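Local coordinates for protein lysine-sensitive aspartokinase 3 (Escherichia coli, PDB 2J0W) that catalyses ATP-dependent phosphorylation of L-aspartate to 4-phospho-L-aspartate, the opening step of lysine biosynthesis, under feedback inhibition by lysine, at residues E3-F9 with N32-L38; L207-A211 with P266-I272; E119-T123 with I180-I185. One frame throughout, in Å; residues are numbered along the deposited sequence.

All three contacts fall in the amino acid kinase part of the chain and illustrate how one sheet can organise a two-substrate active site. Along the sequence contact 1 closes first, contact 3 follows and contact 2 comes last. Contact 1 pairs strands 5-9 and 33-38 within the sheet; strand 178-182 of contact 3 is the other neighbour of strand 33-38, and helix 200-211 of contact 2 lies over V6, L35 and V37. The centre of contact 1 is about 13 Å from each of the others, whose own centres are about 20 Å apart. Contact 1 reaches ADP through K8, contact 3 supplies part of the aspartate pocket, and contact 2 joins two helices, with the L207 side chain about 11 Å from the bound aspartate.

Contact 1 (E3-F9 with N32-L38); sequences EIVVSKF and NVRLVVL
With CG beside its backbone N and opposed to the carbonyl carbon (chi1 -61°), F9 lays its ring against V36, whose CG1, set anti to its own backbone N, comes to the ring edge near its plane, 3.5 Å from F9 CE2. L38 CD2 lies 3.6 Å from F9 CB. On the same face S7 OG rests against the branches of V33, 3.5 Å from V33 CG1. The two strands behind these side chains run parallel, their axes 20° apart. S7 stands at the centre of the bonding: its N donates to L35 O at 3.0 Å, and its O accepts V37 N at 2.7 Å. F9 N then bonds to V37 O at 2.9 Å, while V5 N bonds to N32 O.

This is the strand pairing of a beta-alpha-beta unit, in which helix 17-27 links the two strands and then packs against F9, V33 and V36. F9 also stacks on W220 of the neighbouring strand 216-221. An alanine at F9 would probably leave a gap beside V36 CG1 and against S23 and V27 of helix 17-27, and W220 without its stacking mate. V6, K8, L35 and V37 line the opposite face, toward helix 200-211, where the bent chain of K8 leads NZ away to a salt bridge with D202, while the K8 side chain also touches the bound ADP.

Regularity fails at R34, the extra residue of a beta bulge: V5 pairs with V33 but V6 with L35, and the bond from R34 N to V5 O is weak. The I4 side chain crosses the base of R34 at about a right angle, its CG2 3.3 Å from R34 CB. Beyond it, the E3 carboxylate, whose OE1 bonds to S215, stacks on the N32 amide with the planes 14° apart.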
loop_
_atom_site.group_PDB
_atom_site.type_symbol
_atom_site.label_atom_id
_atom_site.label_comp_id
_atom_site.label_asym_id
_atom_site.label_seq_id
_atom_site.Cartn_x
_atom_site.Cartn_y
_atom_site.Cartn_z
ATOM N N GLU A 3 -14.883 -38.608 10.671
ATOM C CA GLU A 3 -16.362 -38.541 10.472
ATOM C C GLU A 3 -17.074 -38.100 11.747
ATOM O O GLU A 3 -17.728 -38.894 12.431
ATOM C CB GLU A 3 -16.898 -39.904 10.014
ATOM C CG GLU A 3 -18.421 -39.998 9.959
ATOM C CD GLU A 3 -19.075 -38.739 9.407
ATOM O OE1 GLU A 3 -19.183 -37.738 10.152
ATOM O OE2 GLU A 3 -19.475 -38.750 8.223
ATOM N N ILE A 4 -16.944 -36.816 12.058
ATOM C CA ILE A 4 -17.565 -36.252 13.244
ATOM C C ILE A 4 -17.873 -34.800 12.952
ATOM O O ILE A 4 -17.008 -34.052 12.508
ATOM C CB ILE A 4 -16.613 -36.323 14.467
ATOM C CG1 ILE A 4 -16.262 -37.784 14.783
ATOM C CG2 ILE A 4 -17.262 -35.652 15.663
ATOM C CD1 ILE A 4 -15.131 -37.953 15.790
ATOM N N VAL A 5 -19.113 -34.401 13.175
ATOM C CA VAL A 5 -19.475 -33.019 12.946
ATOM C C VAL A 5 -19.343 -32.297 14.271
ATOM O O VAL A 5 -19.704 -32.837 15.320
ATOM C CB VAL A 5 -20.915 -32.887 12.421
ATOM C CG1 VAL A 5 -21.406 -31.450 12.567
ATOM C CG2 VAL A 5 -20.959 -33.299 10.965
ATOM N N VAL A 6 -18.794 -31.089 14.205
ATOM C CA VAL A 6 -18.599 -30.221 15.361
ATOM C C VAL A 6 -19.606 -29.066 15.256
ATOM O O VAL A 6 -19.669 -28.383 14.228
ATOM C CB VAL A 6 -17.158 -29.667 15.371
ATOM C CG1 VAL A 6 -16.977 -28.686 16.509
ATOM C CG2 VAL A 6 -16.167 -30.817 15.499
ATOM N N SER A 7 -20.401 -28.863 16.307
ATOM C CA SER A 7 -21.422 -27.802 16.330
ATOM C C SER A 7 -21.099 -26.665 17.310
ATOM O O SER A 7 -20.647 -26.911 18.432
ATOM C CB SER A 7 -22.792 -28.393 16.693
ATOM O OG SER A 7 -23.290 -29.224 15.658
ATOM N N LYS A 8 -21.349 -25.425 16.900
ATOM C CA LYS A 8 -21.065 -24.289 17.768
ATOM C C LYS A 8 -22.286 -23.419 18.012
ATOM O O LYS A 8 -23.029 -23.087 17.087
ATOM C CB LYS A 8 -19.928 -23.447 17.183
ATOM C CG LYS A 8 -19.489 -22.264 18.047
ATOM C CD LYS A 8 -20.327 -21.014 17.798
ATOM C CE LYS A 8 -19.682 -19.803 18.468
ATOM N NZ LYS A 8 -20.285 -18.490 18.072
ATOM N N PHE A 9 -22.481 -23.047 19.273
ATOM C CA PHE A 9 -23.613 -22.224 19.668
ATOM C C PHE A 9 -23.151 -20.963 20.371
ATOM O O PHE A 9 -22.342 -21.017 21.308
ATOM C CB PHE A 9 -24.528 -23.034 20.573
ATOM C CG PHE A 9 -25.087 -24.259 19.914
ATOM C CD1 PHE A 9 -26.251 -24.186 19.150
ATOM C CD2 PHE A 9 -24.450 -25.493 20.057
ATOM C CE1 PHE A 9 -26.778 -25.318 18.543
ATOM C CE2 PHE A 9 -24.965 -26.633 19.454
ATOM C CZ PHE A 9 -26.135 -26.545 18.694
ATOM N N ASN A 32 -24.229 -37.376 14.023
ATOM C CA ASN A 32 -22.803 -37.202 13.736
ATOM C C ASN A 32 -22.214 -36.101 14.625
ATOM O O ASN A 32 -20.991 -35.954 14.735
ATOM C CB ASN A 32 -22.566 -36.850 12.258
ATOM C CG ASN A 32 -22.838 -38.014 11.322
ATOM O OD1 ASN A 32 -22.360 -39.136 11.533
ATOM N ND2 ASN A 32 -23.588 -37.745 10.261
ATOM N N VAL A 33 -23.088 -35.319 15.249
ATOM C CA VAL A 33 -22.643 -34.264 16.150
ATOM C C VAL A 33 -22.145 -34.967 17.407
ATOM O O VAL A 33 -22.933 -35.501 18.193
ATOM C CB VAL A 33 -23.798 -33.317 16.523
ATOM C CG1 VAL A 33 -23.308 -32.221 17.470
ATOM C CG2 VAL A 33 -24.373 -32.681 15.276
ATOM N N ARG A 34 -20.831 -34.965 17.577
ATOM C CA ARG A 34 -20.196 -35.616 18.708
ATOM C C ARG A 34 -19.533 -34.582 19.610
ATOM O O ARG A 34 -19.266 -34.838 20.785
ATOM C CB ARG A 34 -19.157 -36.604 18.194
ATOM C CG ARG A 34 -19.721 -37.554 17.143
ATOM C CD ARG A 34 -19.720 -38.976 17.649
ATOM N NE ARG A 34 -20.195 -39.049 19.024
ATOM C CZ ARG A 34 -20.649 -40.156 19.593
ATOM N NH1 ARG A 34 -20.698 -41.289 18.902
ATOM N NH2 ARG A 34 -21.050 -40.131 20.855
ATOM N N LEU A 35 -19.243 -33.415 19.051
ATOM C CA LEU A 35 -18.619 -32.358 19.830
ATOM C C LEU A 35 -19.413 -31.065 19.726
ATOM O O LEU A 35 -19.731 -30.597 18.626
ATOM C CB LEU A 35 -17.182 -32.124 19.356
ATOM C CG LEU A 35 -16.338 -31.078 20.098
ATOM C CD1 LEU A 35 -16.208 -31.401 21.581
ATOM C CD2 LEU A 35 -14.977 -31.046 19.466
ATOM N N VAL A 36 -19.745 -30.493 20.875
ATOM C CA VAL A 36 -20.484 -29.246 20.880
ATOM C C VAL A 36 -19.596 -28.182 21.510
ATOM O O VAL A 36 -18.856 -28.450 22.463
ATOM C CB VAL A 36 -21.804 -29.374 21.678
ATOM C CG1 VAL A 36 -22.594 -28.064 21.610
ATOM C CG2 VAL A 36 -22.627 -30.517 21.115
ATOM N N VAL A 37 -19.657 -26.978 20.960
ATOM C CA VAL A 37 -18.858 -25.886 21.468
ATOM C C VAL A 37 -19.807 -24.770 21.848
ATOM O O VAL A 37 -20.591 -24.307 21.020
ATOM C CB VAL A 37 -17.858 -25.423 20.398
ATOM C CG1 VAL A 37 -17.148 -24.156 20.838
ATOM C CG2 VAL A 37 -16.852 -26.528 20.152
ATOM N N LEU A 38 -19.754 -24.351 23.108
ATOM C CA LEU A 38 -20.645 -23.296 23.577
ATOM C C LEU A 38 -19.913 -22.050 24.007
ATOM O O LEU A 38 -18.806 -22.125 24.530
ATOM C CB LEU A 38 -21.459 -23.771 24.776
ATOM C CG LEU A 38 -22.395 -24.969 24.672
ATOM C CD1 LEU A 38 -23.008 -25.204 26.048
ATOM C CD2 LEU A 38 -23.474 -24.717 23.628
#

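Contact 2 (L207-A211 with P266-I272); sequences LLAEA and PAVRSDI
L207 and P266 mark where two nearly parallel helices draw together, their CA atoms 5.9 Å apart; the short axes of 207-211 and 266-270 approach to 9.2 Å at an angle of 19°. After S270 the second chain turns through D271, which has positive phi, and I272 N bonds back to A267 O at 3.1 Å. That turn brings I272 CD1 against the backbone of the first helix, 3.4 Å from A209 O and close to A209 CB. At the other end of the contact, the L207 side chain passes at a slant to the proline ring, and its CD2 touches P266 CG at 3.7 Å.

E210 fills the middle. Its CG is anti to the backbone N and the chain stays extended, which carries the carboxylate past P266 to R269. There R269 NH2 meets E210 OE1 at 2.9 Å in a salt bridge, while NE of the same arginine lies 3.4 Å from E210 OE2; the carboxylate and guanidinium planes are 26° apart. R269 bends at chi3, and a face of its guanidinium comes over P266 CA. S270 OG adds a weak bond to E210 OE2.

Helix 200-211 of the kinase fold is joined in this way to helix 264-270, with A209 and I272 both resting on V217 of the sheet. Because the shorter arginine bond is strongly bent (123° at the hydrogen) and the others are long, the attraction is likely to depend more on opposite charge than on precise hydrogen bonding.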
loop_
_atom_site.group_PDB
_atom_site.type_symbol
_atom_site.label_atom_id
_atom_site.label_comp_id
_atom_site.label_asym_id
_atom_site.label_seq_id
_atom_site.Cartn_x
_atom_site.Cartn_y
_atom_site.Cartn_z
ATOM N N LEU A 207 -10.930 -24.998 15.091
ATOM C CA LEU A 207 -9.679 -25.571 15.600
ATOM C C LEU A 207 -9.752 -27.038 15.998
ATOM O O LEU A 207 -8.914 -27.849 15.586
ATOM C CB LEU A 207 -9.170 -24.749 16.794
ATOM C CG LEU A 207 -8.784 -23.295 16.487
ATOM C CD1 LEU A 207 -8.712 -22.496 17.780
ATOM C CD2 LEU A 207 -7.460 -23.250 15.732
ATOM N N LEU A 208 -10.747 -27.371 16.814
ATOM C CA LEU A 208 -10.935 -28.740 17.288
ATOM C C LEU A 208 -11.416 -29.649 16.153
ATOM O O LEU A 208 -11.186 -30.866 16.168
ATOM C CB LEU A 208 -11.941 -28.747 18.443
ATOM C CG LEU A 208 -11.562 -27.869 19.641
ATOM C CD1 LEU A 208 -12.811 -27.354 20.331
ATOM C CD2 LEU A 208 -10.713 -28.665 20.595
ATOM N N ALA A 209 -12.085 -29.043 15.171
ATOM C CA ALA A 209 -12.589 -29.773 14.013
ATOM C C ALA A 209 -11.381 -30.268 13.215
ATOM O O ALA A 209 -11.321 -31.435 12.815
ATOM C CB ALA A 209 -13.450 -28.864 13.158
ATOM N N GLU A 210 -10.419 -29.374 12.998
ATOM C CA GLU A 210 -9.207 -29.718 12.273
ATOM C C GLU A 210 -8.402 -30.734 13.055
ATOM O O GLU A 210 -7.965 -31.749 12.511
ATOM C CB GLU A 210 -8.353 -28.479 12.047
ATOM C CG GLU A 210 -6.895 -28.785 11.783
ATOM C CD GLU A 210 -6.145 -27.574 11.282
ATOM O OE1 GLU A 210 -6.338 -26.479 11.855
ATOM O OE2 GLU A 210 -5.363 -27.716 10.319
ATOM N N ALA A 211 -8.209 -30.455 14.339
ATOM C CA ALA A 211 -7.444 -31.343 15.208
ATOM C C ALA A 211 -8.041 -32.741 15.309
ATOM O O ALA A 211 -7.311 -33.711 15.527
ATOM C CB ALA A 211 -7.318 -30.735 16.603
ATOM N N PRO A 266 -8.289 -22.776 9.937
ATOM C CA PRO A 266 -8.226 -24.236 10.019
ATOM C C PRO A 266 -9.074 -24.842 8.904
ATOM O O PRO A 266 -8.730 -25.882 8.346
ATOM C CB PRO A 266 -8.791 -24.535 11.412
ATOM C CG PRO A 266 -8.413 -23.314 12.195
ATOM C CD PRO A 266 -8.727 -22.199 11.223
ATOM N N ALA A 267 -10.180 -24.178 8.583
ATOM C CA ALA A 267 -11.083 -24.650 7.536
ATOM C C ALA A 267 -10.318 -24.893 6.242
ATOM O O ALA A 267 -10.411 -25.966 5.647
ATOM C CB ALA A 267 -12.190 -23.630 7.302
ATOM N N VAL A 268 -9.564 -23.884 5.819
ATOM C CA VAL A 268 -8.764 -23.958 4.608
ATOM C C VAL A 268 -7.663 -25.000 4.745
ATOM O O VAL A 268 -7.433 -25.791 3.833
ATOM C CB VAL A 268 -8.102 -22.599 4.293
ATOM C CG1 VAL A 268 -7.125 -22.745 3.139
ATOM C CG2 VAL A 268 -9.163 -21.575 3.950
ATOM N N ARG A 269 -6.984 -25.004 5.883
ATOM C CA ARG A 269 -5.902 -25.950 6.101
ATOM C C ARG A 269 -6.295 -27.420 6.060
ATOM O O ARG A 269 -5.448 -28.269 5.786
ATOM C CB ARG A 269 -5.205 -25.661 7.427
ATOM C CG ARG A 269 -4.500 -24.321 7.465
ATOM C CD ARG A 269 -3.378 -24.383 8.463
ATOM N NE ARG A 269 -3.834 -24.706 9.814
ATOM C CZ ARG A 269 -4.201 -23.798 10.715
ATOM N NH1 ARG A 269 -4.170 -22.501 10.413
ATOM N NH2 ARG A 269 -4.577 -24.188 11.925
ATOM N N SER A 270 -7.564 -27.726 6.335
ATOM C CA SER A 270 -8.035 -29.113 6.324
ATOM C C SER A 270 -9.286 -29.361 5.485
ATOM O O SER A 270 -9.889 -30.440 5.544
ATOM C CB SER A 270 -8.271 -29.605 7.752
ATOM O OG SER A 270 -7.038 -29.898 8.391
ATOM N N ASP A 271 -9.675 -28.363 4.704
ATOM C CA ASP A 271 -10.835 -28.474 3.827
ATOM C C ASP A 271 -12.092 -28.942 4.561
ATOM O O ASP A 271 -12.825 -29.810 4.074
ATOM C CB ASP A 271 -10.501 -29.427 2.673
ATOM C CG ASP A 271 -11.389 -29.212 1.463
ATOM O OD1 ASP A 271 -12.340 -30.000 1.267
ATOM O OD2 ASP A 271 -11.139 -28.245 0.711
ATOM N N ILE A 272 -12.342 -28.363 5.736
ATOM C CA ILE A 272 -13.518 -28.718 6.528
ATOM C C ILE A 272 -14.617 -27.687 6.325
ATOM O O ILE A 272 -14.647 -26.631 6.959
ATOM C CB ILE A 272 -13.178 -28.819 8.024
ATOM C CG1 ILE A 272 -12.128 -29.923 8.252
ATOM C CG2 ILE A 272 -14.444 -29.132 8.819
ATOM C CD1 ILE A 272 -11.652 -30.068 9.701
#

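Contact 3 (E119-T123 with I180-I185); sequences ELMST and ITQGFI. With ASP (aspartic acid), chain B.
E119, whose carboxylate approaches F184, accepts at OE2 a hydrogen bond from the amino N of the bound aspartate at 3.0 Å and a weak one from A40 N. The other oxygen, E119 OE1, lies 3.7 Å from F184 CD2, with the carboxylate plane turned 64° from the ring. F184 in turn offers a face to the ligand: the aspartate CA sits over the centre of the ring and its CB lies 3.6 Å from F184 CG. Helix residue and loop residue therefore hold the amino end and the carbon skeleton of the same substrate, whose other partners include T45, R198, G199 and S201.

Farther along, E119 CB packs on Q182 CB at 3.4 Å. Q182 places CG between its backbone N and carbonyl carbon (chi1 45°), then bends at chi2, which brings its amide across the T123 side chain; Q182 NE2 comes 2.8 Å from T123 OG1. Each end has a further partner, V142 N at Q182 OE1 and W139 NE1 at T123 OG1, both of the same chain. T123 CG2 fits closely against T181 O.

Helix 108-131 runs roughly antiparallel to strand 178-182; the axes of 119-123 and 180-182 approach to 7.7 Å at 166°. The strand lies between 137-139 and 33-38 in the sheet, while M121 packs on helix 82-102.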
loop_
_atom_site.group_PDB
_atom_site.type_symbol
_atom_site.label_atom_id
_atom_site.label_comp_id
_atom_site.label_asym_id
_atom_site.label_seq_id
_atom_site.Cartn_x
_atom_site.Cartn_y
_atom_site.Cartn_z
ATOM N N GLU A 119 -18.148 -19.287 29.756
ATOM C CA GLU A 119 -18.309 -20.534 29.016
ATOM C C GLU A 119 -18.236 -21.741 29.962
ATOM O O GLU A 119 -18.703 -22.824 29.630
ATOM C CB GLU A 119 -17.259 -20.670 27.910
ATOM C CG GLU A 119 -16.389 -19.438 27.648
ATOM C CD GLU A 119 -17.151 -18.227 27.155
ATOM O OE1 GLU A 119 -17.152 -17.209 27.868
ATOM O OE2 GLU A 119 -17.738 -18.283 26.058
ATOM N N LEU A 120 -17.653 -21.575 31.141
ATOM C CA LEU A 120 -17.628 -22.700 32.067
ATOM C C LEU A 120 -19.048 -22.945 32.581
ATOM O O LEU A 120 -19.543 -24.072 32.546
ATOM C CB LEU A 120 -16.671 -22.441 33.237
ATOM C CG LEU A 120 -15.188 -22.665 32.889
ATOM C CD1 LEU A 120 -14.296 -22.294 34.052
ATOM C CD2 LEU A 120 -14.972 -24.122 32.514
ATOM N N MET A 121 -19.717 -21.890 33.037
ATOM C CA MET A 121 -21.078 -22.047 33.545
ATOM C C MET A 121 -22.055 -22.502 32.466
ATOM O O MET A 121 -22.881 -23.361 32.716
ATOM C CB MET A 121 -21.578 -20.742 34.187
ATOM C CG MET A 121 -20.858 -20.403 35.480
ATOM S SD MET A 121 -21.090 -18.697 35.970
ATOM C CE MET A 121 -22.497 -18.858 36.987
ATOM N N SER A 122 -21.957 -21.945 31.266
ATOM C CA SER A 122 -22.871 -22.343 30.201
ATOM C C SER A 122 -22.737 -23.823 29.828
ATOM O O SER A 122 -23.739 -24.512 29.734
ATOM C CB SER A 122 -22.669 -21.471 28.956
ATOM O OG SER A 122 -21.421 -21.733 28.336
ATOM N N THR A 123 -21.518 -24.321 29.627
ATOM C CA THR A 123 -21.351 -25.732 29.267
ATOM C C THR A 123 -21.780 -26.685 30.381
ATOM O O THR A 123 -22.210 -27.797 30.104
ATOM C CB THR A 123 -19.897 -26.084 28.881
ATOM O OG1 THR A 123 -19.011 -25.687 29.930
ATOM C CG2 THR A 123 -19.508 -25.401 27.600
ATOM N N ILE A 180 -19.400 -32.047 25.602
ATOM C CA ILE A 180 -19.720 -30.635 25.589
ATOM C C ILE A 180 -18.528 -29.906 26.196
ATOM O O ILE A 180 -18.068 -30.250 27.297
ATOM C CB ILE A 180 -20.994 -30.370 26.414
ATOM C CG1 ILE A 180 -22.092 -31.322 25.939
ATOM C CG2 ILE A 180 -21.441 -28.920 26.272
ATOM C CD1 ILE A 180 -22.232 -31.363 24.441
ATOM N N THR A 181 -18.005 -28.921 25.472
ATOM C CA THR A 181 -16.872 -28.164 25.973
ATOM C C THR A 181 -17.028 -26.682 25.629
ATOM O O THR A 181 -18.020 -26.284 24.999
ATOM C CB THR A 181 -15.543 -28.732 25.424
ATOM O OG1 THR A 181 -14.457 -28.080 26.084
ATOM C CG2 THR A 181 -15.429 -28.543 23.891
ATOM N N GLN A 182 -16.056 -25.866 26.022
ATOM C CA GLN A 182 -16.150 -24.424 25.780
ATOM C C GLN A 182 -15.214 -23.796 24.758
ATOM O O GLN A 182 -14.033 -24.121 24.688
ATOM C CB GLN A 182 -15.995 -23.685 27.113
ATOM C CG GLN A 182 -14.870 -24.199 27.994
ATOM C CD GLN A 182 -15.141 -25.568 28.585
ATOM O OE1 GLN A 182 -14.213 -26.348 28.810
ATOM N NE2 GLN A 182 -16.409 -25.867 28.851
ATOM N N GLY A 183 -15.741 -22.882 23.959
ATOM C CA GLY A 183 -14.890 -22.219 22.990
ATOM C C GLY A 183 -14.360 -20.952 23.636
ATOM O O GLY A 183 -14.673 -20.685 24.800
ATOM N N PHE A 184 -13.550 -20.189 22.900
ATOM C CA PHE A 184 -13.004 -18.918 23.383
ATOM C C PHE A 184 -11.845 -18.982 24.393
ATOM O O PHE A 184 -11.018 -18.059 24.445
ATOM C CB PHE A 184 -14.151 -18.090 23.968
ATOM C CG PHE A 184 -13.734 -16.781 24.562
ATOM C CD1 PHE A 184 -13.054 -15.838 23.795
ATOM C CD2 PHE A 184 -14.137 -16.432 25.852
ATOM C CE1 PHE A 184 -12.793 -14.550 24.296
ATOM C CE2 PHE A 184 -13.883 -15.140 26.372
ATOM C CZ PHE A 184 -13.213 -14.198 25.589
ATOM N N ILE A 185 -11.774 -20.052 25.185
ATOM C CA ILE A 185 -10.717 -20.162 26.183
ATOM C C ILE A 185 -9.641 -21.215 25.937
ATOM O O ILE A 185 -9.832 -22.169 25.178
ATOM C CB ILE A 185 -11.285 -20.430 27.583
ATOM C CG1 ILE A 185 -11.901 -21.829 27.643
ATOM C CG2 ILE A 185 -12.333 -19.388 27.917
ATOM C CD1 ILE A 185 -12.411 -22.205 29.027
HETATM N N ASP B . -17.911 -15.553 24.814
HETATM C CA ASP B . -16.963 -14.764 24.030
HETATM C C ASP B . -17.647 -13.411 23.736
HETATM O O ASP B . -18.728 -13.154 24.320
HETATM C CB ASP B . -16.564 -15.554 22.745
HETATM C CG ASP B . -17.663 -15.771 21.682
HETATM O OD1 ASP B . -18.819 -15.291 21.903
HETATM O OD2 ASP B . -17.379 -16.427 20.616
HETATM O OXT ASP B . -17.105 -12.627 22.884
#